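Predicted ATPase of the ABC class (Vibrio vulnificus, PDB 5D6A) probably binds and hydrolyses ATP as an ABC-class ATPase, and is captured here with the non-hydrolysable ATP analogue AMP-PNP bound. Local coordinates at residues G122-D127 with Q502-D507; C188-D193 with R291-T296; L216-V219 with C223-P226. One frame throughout, in Å; residues are numbered along the deposited sequence.

Contact 1. Residues G122-D127 with Q502-D507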
loop_
_atom_site.group_PDB
_atom_site.type_symbol
_atom_site.label_atom_id
_atom_site.label_comp_id
_atom_site.label_asym_id
_atom_site.label_seq_id
_atom_site.Cartn_x
_atom_site.Cartn_y
_atom_site.Cartn_z
ATOM N N GLY A 122 -6.397 4.699 -18.345
ATOM C CA GLY A 122 -6.302 3.265 -18.592
ATOM C C GLY A 122 -7.533 2.617 -19.195
ATOM O O GLY A 122 -8.008 3.026 -20.258
ATOM N N GLN A 123 -8.055 1.613 -18.496
ATOM C CA GLN A 123 -9.208 0.844 -18.968
ATOM C C GLN A 123 -10.570 1.480 -18.698
ATOM O O GLN A 123 -11.590 0.947 -19.139
ATOM C CB GLN A 123 -9.177 -0.553 -18.339
ATOM C CG GLN A 123 -7.911 -1.322 -18.648
ATOM C CD GLN A 123 -7.743 -1.581 -20.127
ATOM O OE1 GLN A 123 -6.792 -1.106 -20.743
ATOM N NE2 GLN A 123 -8.690 -2.302 -20.714
ATOM N N THR A 124 -10.598 2.605 -17.991
ATOM C CA THR A 124 -11.866 3.258 -17.661
ATOM C C THR A 124 -12.126 4.536 -18.447
ATOM O O THR A 124 -11.220 5.122 -19.035
ATOM C CB THR A 124 -11.948 3.608 -16.158
ATOM O OG1 THR A 124 -10.846 4.449 -15.800
ATOM C CG2 THR A 124 -11.924 2.348 -15.304
ATOM N N VAL A 125 -13.390 4.944 -18.446
ATOM C CA VAL A 125 -13.835 6.164 -19.093
ATOM C C VAL A 125 -14.394 7.041 -17.980
ATOM O O VAL A 125 -15.482 6.785 -17.464
ATOM C CB VAL A 125 -14.929 5.883 -20.134
ATOM C CG1 VAL A 125 -15.409 7.183 -20.771
ATOM C CG2 VAL A 125 -14.411 4.913 -21.188
ATOM N N LEU A 126 -13.642 8.068 -17.604
ATOM C CA LEU A 126 -14.041 8.945 -16.514
ATOM C C LEU A 126 -14.416 10.335 -16.993
ATOM O O LEU A 126 -14.058 10.745 -18.095
ATOM C CB LEU A 126 -12.895 9.058 -15.505
ATOM C CG LEU A 126 -12.386 7.751 -14.891
ATOM C CD1 LEU A 126 -11.170 8.015 -14.018
ATOM C CD2 LEU A 126 -13.475 7.050 -14.093
ATOM N N ASP A 127 -15.154 11.051 -16.151
ATOM C CA ASP A 127 -15.543 12.424 -16.429
ATOM C C ASP A 127 -14.310 13.236 -16.051
ATOM O O ASP A 127 -14.155 13.650 -14.908
ATOM C CB ASP A 127 -16.774 12.801 -15.596
ATOM C CG ASP A 127 -17.312 14.181 -15.918
ATOM O OD1 ASP A 127 -16.613 14.970 -16.584
ATOM O OD2 ASP A 127 -18.444 14.480 -15.487
ATOM N N GLN A 502 -11.269 0.692 -4.761
ATOM C CA GLN A 502 -12.147 0.976 -5.892
ATOM C C GLN A 502 -11.671 2.174 -6.712
ATOM O O GLN A 502 -12.005 2.276 -7.889
ATOM C CB GLN A 502 -13.584 1.201 -5.427
ATOM C CG GLN A 502 -14.335 -0.075 -5.095
ATOM C CD GLN A 502 -15.727 0.205 -4.571
ATOM O OE1 GLN A 502 -15.886 0.885 -3.565
ATOM N NE2 GLN A 502 -16.739 -0.337 -5.235
ATOM N N LEU A 503 -10.905 3.079 -6.097
ATOM C CA LEU A 503 -10.389 4.247 -6.821
ATOM C C LEU A 503 -9.613 3.797 -8.043
ATOM O O LEU A 503 -8.880 2.811 -7.991
ATOM C CB LEU A 503 -9.506 5.124 -5.933
ATOM C CG LEU A 503 -10.216 5.975 -4.879
ATOM C CD1 LEU A 503 -9.204 6.725 -4.023
ATOM C CD2 LEU A 503 -11.179 6.951 -5.537
ATOM N N GLU A 504 -9.777 4.535 -9.137
ATOM C CA GLU A 504 -9.152 4.193 -10.410
ATOM C C GLU A 504 -7.932 5.047 -10.755
ATOM O O GLU A 504 -6.889 4.515 -11.120
ATOM C CB GLU A 504 -10.191 4.333 -11.522
ATOM C CG GLU A 504 -9.695 3.963 -12.909
ATOM C CD GLU A 504 -9.342 2.495 -13.049
ATOM O OE1 GLU A 504 -9.922 1.659 -12.326
ATOM O OE2 GLU A 504 -8.496 2.181 -13.908
ATOM N N SER A 505 -8.069 6.366 -10.645
ATOM C CA SER A 505 -6.988 7.278 -11.018
ATOM C C SER A 505 -6.600 8.269 -9.934
ATOM O O SER A 505 -7.399 8.602 -9.056
ATOM C CB SER A 505 -7.396 8.062 -12.268
ATOM O OG SER A 505 -6.421 9.032 -12.615
ATOM N N SER A 506 -5.356 8.742 -10.010
ATOM C CA SER A 506 -4.871 9.747 -9.078
ATOM C C SER A 506 -5.573 11.065 -9.400
ATOM O O SER A 506 -5.607 11.970 -8.572
ATOM C CB SER A 506 -3.356 9.911 -9.181
ATOM O OG SER A 506 -2.992 10.392 -10.455
ATOM N N ASP A 507 -6.123 11.162 -10.616
ATOM C CA ASP A 507 -6.858 12.356 -11.042
ATOM C C ASP A 507 -8.042 12.595 -10.129
ATOM O O ASP A 507 -8.304 13.727 -9.744
ATOM C CB ASP A 507 -7.356 12.228 -12.486
ATOM C CG ASP A 507 -6.226 12.217 -13.503
ATOM O OD1 ASP A 507 -5.043 12.186 -13.103
ATOM O OD2 ASP A 507 -6.529 12.239 -14.714
HETATM O O HOH W 1 -7.359 0.896 -15.903
#

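Contact 2. Residues C188-D193 with R291-T296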
loop_
_atom_site.group_PDB
_atom_site.type_symbol
_atom_site.label_atom_id
_atom_site.label_comp_id
_atom_site.label_asym_id
_atom_site.label_seq_id
_atom_site.Cartn_x
_atom_site.Cartn_y
_atom_site.Cartn_z
ATOM N N CYS A 188 -18.229 5.774 -28.264
ATOM C CA CYS A 188 -19.313 6.526 -27.629
ATOM C C CYS A 188 -20.555 5.673 -27.383
ATOM O O CYS A 188 -21.282 5.893 -26.415
ATOM C CB CYS A 188 -19.702 7.726 -28.493
ATOM S SG CYS A 188 -18.358 8.892 -28.789
ATOM N N GLN A 189 -20.799 4.711 -28.267
ATOM C CA GLN A 189 -21.968 3.838 -28.150
ATOM C C GLN A 189 -21.864 2.863 -26.988
ATOM O O GLN A 189 -22.850 2.615 -26.300
ATOM C CB GLN A 189 -22.195 3.077 -29.453
ATOM C CG GLN A 189 -22.652 3.962 -30.595
ATOM C CD GLN A 189 -22.573 3.269 -31.936
ATOM O OE1 GLN A 189 -22.318 2.065 -32.016
ATOM N NE2 GLN A 189 -22.783 4.028 -33.002
ATOM N N VAL A 190 -20.677 2.310 -26.770
ATOM C CA VAL A 190 -20.477 1.374 -25.667
ATOM C C VAL A 190 -20.655 2.093 -24.335
ATOM O O VAL A 190 -21.225 1.537 -23.400
ATOM C CB VAL A 190 -19.096 0.689 -25.732
ATOM C CG1 VAL A 190 -18.844 -0.146 -24.485
ATOM C CG2 VAL A 190 -18.999 -0.183 -26.976
ATOM N N VAL A 191 -20.175 3.331 -24.254
ATOM C CA VAL A 191 -20.312 4.119 -23.028
ATOM C C VAL A 191 -21.773 4.494 -22.813
ATOM O O VAL A 191 -22.273 4.440 -21.690
ATOM C CB VAL A 191 -19.443 5.391 -23.056
ATOM C CG1 VAL A 191 -19.665 6.218 -21.794
ATOM C CG2 VAL A 191 -17.973 5.024 -23.195
ATOM N N GLU A 192 -22.451 4.870 -23.895
ATOM C CA GLU A 192 -23.864 5.233 -23.824
ATOM C C GLU A 192 -24.676 4.023 -23.361
ATOM O O GLU A 192 -25.603 4.156 -22.560
ATOM C CB GLU A 192 -24.369 5.726 -25.182
ATOM C CG GLU A 192 -25.798 6.250 -25.168
ATOM C CD GLU A 192 -26.243 6.793 -26.514
ATOM O OE1 GLU A 192 -25.750 6.304 -27.552
ATOM O OE2 GLU A 192 -27.100 7.700 -26.538
ATOM N N ASP A 193 -24.317 2.846 -23.874
ATOM C CA ASP A 193 -24.985 1.609 -23.492
ATOM C C ASP A 193 -24.763 1.328 -22.010
ATOM O O ASP A 193 -25.688 0.925 -21.307
ATOM C CB ASP A 193 -24.484 0.427 -24.332
ATOM C CG ASP A 193 -24.948 0.489 -25.783
ATOM O OD1 ASP A 193 -25.681 1.435 -26.154
ATOM O OD2 ASP A 193 -24.584 -0.425 -26.553
ATOM N N ARG A 291 -15.123 -5.940 -19.498
ATOM C CA ARG A 291 -16.099 -5.520 -18.490
ATOM C C ARG A 291 -17.011 -4.384 -18.967
ATOM O O ARG A 291 -17.876 -3.935 -18.214
ATOM C CB ARG A 291 -15.357 -5.063 -17.230
ATOM C CG ARG A 291 -14.519 -6.145 -16.571
ATOM C CD ARG A 291 -13.566 -5.570 -15.534
ATOM N NE ARG A 291 -12.546 -4.725 -16.159
ATOM C CZ ARG A 291 -11.544 -4.132 -15.513
ATOM N NH1 ARG A 291 -11.395 -4.278 -14.200
ATOM N NH2 ARG A 291 -10.676 -3.391 -16.194
ATOM N N GLU A 292 -16.836 -3.931 -20.211
ATOM C CA GLU A 292 -17.638 -2.805 -20.726
ATOM C C GLU A 292 -19.156 -3.044 -20.776
ATOM O O GLU A 292 -19.909 -2.134 -21.109
ATOM C CB GLU A 292 -17.137 -2.305 -22.098
ATOM C CG GLU A 292 -17.332 -3.233 -23.298
ATOM C CD GLU A 292 -16.357 -4.392 -23.356
ATOM O OE1 GLU A 292 -15.707 -4.705 -22.333
ATOM O OE2 GLU A 292 -16.241 -4.996 -24.444
ATOM N N TYR A 293 -19.603 -4.260 -20.478
ATOM C CA TYR A 293 -21.039 -4.529 -20.435
ATOM C C TYR A 293 -21.446 -5.060 -19.066
ATOM O O TYR A 293 -22.388 -5.846 -18.936
ATOM C CB TYR A 293 -21.487 -5.434 -21.585
ATOM C CG TYR A 293 -21.524 -4.700 -22.904
ATOM C CD1 TYR A 293 -22.586 -3.854 -23.212
ATOM C CD2 TYR A 293 -20.504 -4.842 -23.841
ATOM C CE1 TYR A 293 -22.632 -3.168 -24.414
ATOM C CE2 TYR A 293 -20.542 -4.162 -25.050
ATOM C CZ TYR A 293 -21.608 -3.325 -25.330
ATOM O OH TYR A 293 -21.660 -2.645 -26.528
ATOM N N ILE A 294 -20.721 -4.602 -18.047
ATOM C CA ILE A 294 -21.011 -4.939 -16.663
ATOM C C ILE A 294 -21.284 -3.616 -15.959
ATOM O O ILE A 294 -20.481 -2.691 -16.048
ATOM C CB ILE A 294 -19.834 -5.638 -15.954
ATOM C CG1 ILE A 294 -19.347 -6.848 -16.758
ATOM C CG2 ILE A 294 -20.253 -6.077 -14.557
ATOM C CD1 ILE A 294 -18.183 -7.579 -16.119
ATOM N N VAL A 295 -22.426 -3.524 -15.285
ATOM C CA VAL A 295 -22.789 -2.312 -14.554
ATOM C C VAL A 295 -23.147 -2.651 -13.111
ATOM O O VAL A 295 -23.617 -3.751 -12.816
ATOM C CB VAL A 295 -23.961 -1.556 -15.218
ATOM C CG1 VAL A 295 -23.531 -0.982 -16.559
ATOM C CG2 VAL A 295 -25.176 -2.461 -15.372
ATOM N N THR A 296 -22.914 -1.697 -12.218
ATOM C CA THR A 296 -23.198 -1.874 -10.805
ATOM C C THR A 296 -23.640 -0.548 -10.197
ATOM O O THR A 296 -23.302 0.523 -10.695
ATOM C CB THR A 296 -21.950 -2.380 -10.049
ATOM O OG1 THR A 296 -21.483 -3.597 -10.642
ATOM C CG2 THR A 296 -22.255 -2.627 -8.582
#

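Contact 3. Residues L216-V219 with C223-P226. With ANP (phosphoaminophosphonic acid-adenylate ester), chain C.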
loop_
_atom_site.group_PDB
_atom_site.type_symbol
_atom_site.label_atom_id
_atom_site.label_comp_id
_atom_site.label_asym_id
_atom_site.label_seq_id
_atom_site.Cartn_x
_atom_site.Cartn_y
_atom_site.Cartn_z
ATOM N N LEU A 216 -13.955 -11.549 -17.082
ATOM C CA LEU A 216 -13.727 -11.001 -15.744
ATOM C C LEU A 216 -12.259 -10.971 -15.274
ATOM O O LEU A 216 -11.788 -9.931 -14.819
ATOM C CB LEU A 216 -14.581 -11.766 -14.725
ATOM C CG LEU A 216 -16.068 -11.916 -15.074
ATOM C CD1 LEU A 216 -16.801 -12.693 -13.991
ATOM C CD2 LEU A 216 -16.721 -10.565 -15.295
ATOM N N PRO A 217 -11.528 -12.100 -15.387
ATOM C CA PRO A 217 -10.140 -12.105 -14.902
ATOM C C PRO A 217 -9.197 -11.192 -15.679
ATOM O O PRO A 217 -9.344 -11.043 -16.895
ATOM C CB PRO A 217 -9.715 -13.563 -15.094
ATOM C CG PRO A 217 -10.524 -14.023 -16.250
ATOM C CD PRO A 217 -11.863 -13.362 -16.070
ATOM N N ARG A 218 -8.232 -10.600 -14.970
ATOM C CA ARG A 218 -7.251 -9.714 -15.583
ATOM C C ARG A 218 -6.012 -10.545 -15.893
ATOM O O ARG A 218 -5.915 -11.687 -15.447
ATOM C CB ARG A 218 -6.895 -8.546 -14.653
ATOM C CG ARG A 218 -8.076 -7.900 -13.929
ATOM C CD ARG A 218 -9.327 -7.771 -14.792
ATOM N NE ARG A 218 -9.150 -6.953 -15.984
ATOM C CZ ARG A 218 -10.025 -6.896 -16.987
ATOM N NH1 ARG A 218 -11.129 -7.637 -16.971
ATOM N NH2 ARG A 218 -9.783 -6.115 -18.032
ATOM N N VAL A 219 -5.063 -9.990 -16.644
ATOM C CA VAL A 219 -3.857 -10.752 -16.995
ATOM C C VAL A 219 -3.085 -11.157 -15.743
ATOM O O VAL A 219 -2.553 -12.267 -15.664
ATOM C CB VAL A 219 -2.912 -10.005 -17.976
ATOM C CG1 VAL A 219 -3.650 -9.620 -19.249
ATOM C CG2 VAL A 219 -2.294 -8.774 -17.339
ATOM N N CYS A 223 -1.994 -5.787 -13.070
ATOM C CA CYS A 223 -2.393 -5.267 -14.371
ATOM C C CYS A 223 -3.917 -5.284 -14.487
ATOM O O CYS A 223 -4.559 -6.255 -14.098
ATOM C CB CYS A 223 -1.747 -6.114 -15.464
ATOM S SG CYS A 223 -2.011 -5.531 -17.149
ATOM N N ASP A 224 -4.489 -4.210 -15.024
ATOM C CA ASP A 224 -5.945 -4.098 -15.140
ATOM C C ASP A 224 -6.490 -4.533 -16.513
ATOM O O ASP A 224 -7.697 -4.454 -16.751
ATOM C CB ASP A 224 -6.382 -2.660 -14.831
ATOM C CG ASP A 224 -7.878 -2.541 -14.543
ATOM O OD1 ASP A 224 -8.460 -3.470 -13.940
ATOM O OD2 ASP A 224 -8.472 -1.501 -14.902
ATOM N N LEU A 225 -5.610 -4.986 -17.410
ATOM C CA LEU A 225 -6.031 -5.454 -18.739
ATOM C C LEU A 225 -6.623 -6.854 -18.624
ATOM O O LEU A 225 -6.300 -7.579 -17.689
ATOM C CB LEU A 225 -4.856 -5.447 -19.726
ATOM C CG LEU A 225 -4.411 -4.091 -20.288
ATOM C CD1 LEU A 225 -4.155 -3.065 -19.198
ATOM C CD2 LEU A 225 -3.169 -4.280 -21.146
ATOM N N PRO A 226 -7.477 -7.248 -19.584
ATOM C CA PRO A 226 -8.133 -8.555 -19.520
ATOM C C PRO A 226 -7.261 -9.738 -19.915
ATOM O O PRO A 226 -6.366 -9.604 -20.749
ATOM C CB PRO A 226 -9.268 -8.416 -20.529
ATOM C CG PRO A 226 -8.726 -7.485 -21.555
ATOM C CD PRO A 226 -7.843 -6.517 -20.812
HETATM P PG ANP C . -11.282 -15.255 -2.866
HETATM O O1G ANP C . -12.504 -14.408 -3.117
HETATM O O2G ANP C . -10.140 -14.497 -2.228
HETATM O O3G ANP C . -11.618 -16.568 -2.201
HETATM P PB ANP C . -11.046 -17.199 -5.226
HETATM O O1B ANP C . -12.530 -17.317 -5.394
HETATM O O2B ANP C . -10.347 -18.263 -4.411
HETATM N N3B ANP C . -10.690 -15.654 -4.470
HETATM P PA ANP C . -9.849 -15.944 -7.451
HETATM O O1A ANP C . -10.894 -15.357 -8.360
HETATM O O2A ANP C . -9.190 -15.054 -6.427
HETATM O O3A ANP C . -10.443 -17.247 -6.718
HETATM O "O5'" ANP C . -8.682 -16.579 -8.349
HETATM C "C5'" ANP C . -8.986 -17.490 -9.395
HETATM C "C4'" ANP C . -7.859 -17.500 -10.419
HETATM O "O4'" ANP C . -8.376 -17.970 -11.666
HETATM C "C3'" ANP C . -7.271 -16.121 -10.684
HETATM O "O3'" ANP C . -5.858 -16.221 -10.909
HETATM C "C2'" ANP C . -7.991 -15.636 -11.922
HETATM O "O2'" ANP C . -7.145 -14.823 -12.744
HETATM C "C1'" ANP C . -8.418 -16.918 -12.631
HETATM N N9 ANP C . -9.786 -16.808 -13.195
HETATM C C8 ANP C . -10.883 -16.321 -12.575
HETATM N N7 ANP C . -11.957 -16.374 -13.403
HETATM C C5 ANP C . -11.551 -16.904 -14.570
HETATM C C6 ANP C . -12.177 -17.238 -15.870
HETATM N N6 ANP C . -13.492 -17.008 -16.085
HETATM N N1 ANP C . -11.393 -17.781 -16.831
HETATM C C2 ANP C . -10.078 -18.018 -16.631
HETATM N N3 ANP C . -9.454 -17.734 -15.469
HETATM C C4 ANP C . -10.122 -17.189 -14.425
#

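Contact 1. Residues G122-D127 with Q502-D507
The carboxylate of E504 meets T124 with one face: the methyl CG2 of T124 stands almost straight over E504 CD at 3.4 Å, and lies 3.7 Å from each of OE1 and OE2 of E504. The hydroxyl of T124 is on the same side of that plane, displaced toward E504 CG. The two carboxylate oxygens look elsewhere for partners. OE2 accepts from a water at 2.6 Å, which in turn accepts from Q123 N at 2.8 Å, while OE1 forms a salt bridge with R280.

The two side chains approach from opposite directions. With E504 CG anti to the backbone N (chi1 -178°), the side chain heads for T124; the bend at chi2 (65°) carries the carboxylate carbon in front of the methyl, and the last torsion turns its face to it. T124 OG1 makes no hydrogen bond to E504; its partner is the carbonyl O of H121, so the threonine presents carbon, not oxygen, to the middle of the acid. Beside this pair, L126 CD1 rests against S505 CB at 4.2 Å and extends the apolar patch. S505 is the N-cap of helix 506-519: its OG accepts from D507 N at 2.9 Å with an N-H...O angle of 162°, which fixes the start of the helix next to the packed leucine.

The contact thus joins the N-terminal family region to the C-terminal one without any direct hydrogen bond between the segments; one water provides the polar link. Because R280 also bonds to the carbonyl of L503, it grips both the backbone and the acid of this loop. A carboxylate paired with arginine and accepting a hydrogen bond from a water would probably stay ionised, even with D224 nearby, and the methyl over its face adds contact without competing for its oxygens.

Contact 2. Residues C188-D193 with R291-T296
V190 has CG1 anti to its own nitrogen (chi1 173°), which directs that methyl at E292 and the other, CG2, at the hydroxyl end of Y293. E292 answers with CG between its backbone N and carbonyl carbon (chi1 69°): CB and CG lie against V190 CG1, each at 3.6 Å, while the bend at chi2 carries the carboxylate away to the backbone N of G290. The acid therefore contributes its aliphatic part alone.

V190 and Y293 cross at about a right angle, with CG1 of V190 4.3 Å from Y293 CZ and CG2 of V190 3.7 Å from Y293 OH. One helical turn on, D193 meets the same ring at its edge. Its OD2 lies in the ring plane, 3.7 Å from Y293 OH, with carboxylate and ring turned 45° apart. No hydrogen bond joins that pair, and none is needed to satisfy D193: OD1 accepts from N247 N and OD2 from R248 N, so the carboxylate spans two successive amides of the turn between strands 240-245 and 249-257.

Within 291-296, I294 N bonds to R291 O at 2.9 Å, closing a beta turn whose two central residues, E292 and Y293, supply all of that segment's touching side chains. L197, further along the helix, also packs on Y293. Helix 181-199 packs here on the turn that leads into edge strand 294-296 of a four-stranded antiparallel sheet, consistent with the antiparallel beta subdomain of ABC ATPases.

Contact 3. Residues L216-V219 with C223-P226
R218 clasps a single backbone oxygen, D224 O, side-on with two nitrogens, where a carboxylate would be the more familiar partner. NE and NH2 of R218 each lie 3.0 Å from D224 O and reach it from the same face of the carbonyl plane. Both bonds are well short of straight (139°), the price of sharing one acceptor. Bends at chi2 and chi3 curl the arginine back so that its third nitrogen can work as well: NH1 donates to L216 O at 3.2 Å, nearly straight at 168°, with the oxygen in the guanidinium plane. P226 covers one face of the group, its CA 3.3 Å above the plane and offset toward the rim.

The backbones meet as an antiparallel, non-hydrogen-bonded pair of R218 with P226. Next to it, V219 N donates to L225 O at 2.9 Å, and the V219 CG2 methyl packs on the CB and SG of C223. On the far side of this bend, P217 CG sits over the face of the AMP-PNP adenine, 3.5 Å from its C5, a position comparable to the base-stacking aromatic of the A-loop in many ABC ATPases.

D289 salt-bridges NH2 of R218 and also NE of R291, whose charge comes close to R218 NH1; D224 in turn pairs with R291, and its OD1 faces R218 NE by charge alone. The two acids probably offset the crowding of the two arginines, while the three N-H bonds to carbonyls restrict the guanidinium's rotation and, through L216 O and D224 O, link it to the backbone of both segments.

From the N terminus, the chain first passes residues 122-127, whose partner comes only near the end, so contact 1 closes the longest loop, 375 residues. Within it, helix 181-199 supplies 188-193 and meets 291-296 in contact 2. Contact 3, a tight bend of 216-219 on 223-226, lies inside that second loop; the three are nested and none cross. They also touch. The salt bridge of R291 with D224 joins contacts 2 and 3, Q123 packs on both R291 and L225, and V125 meets V191. Together they tie the N-terminal and C-terminal family regions to the P-loop domain, with contact 3 alone supplying a residue, P217, of the nucleotide pocket.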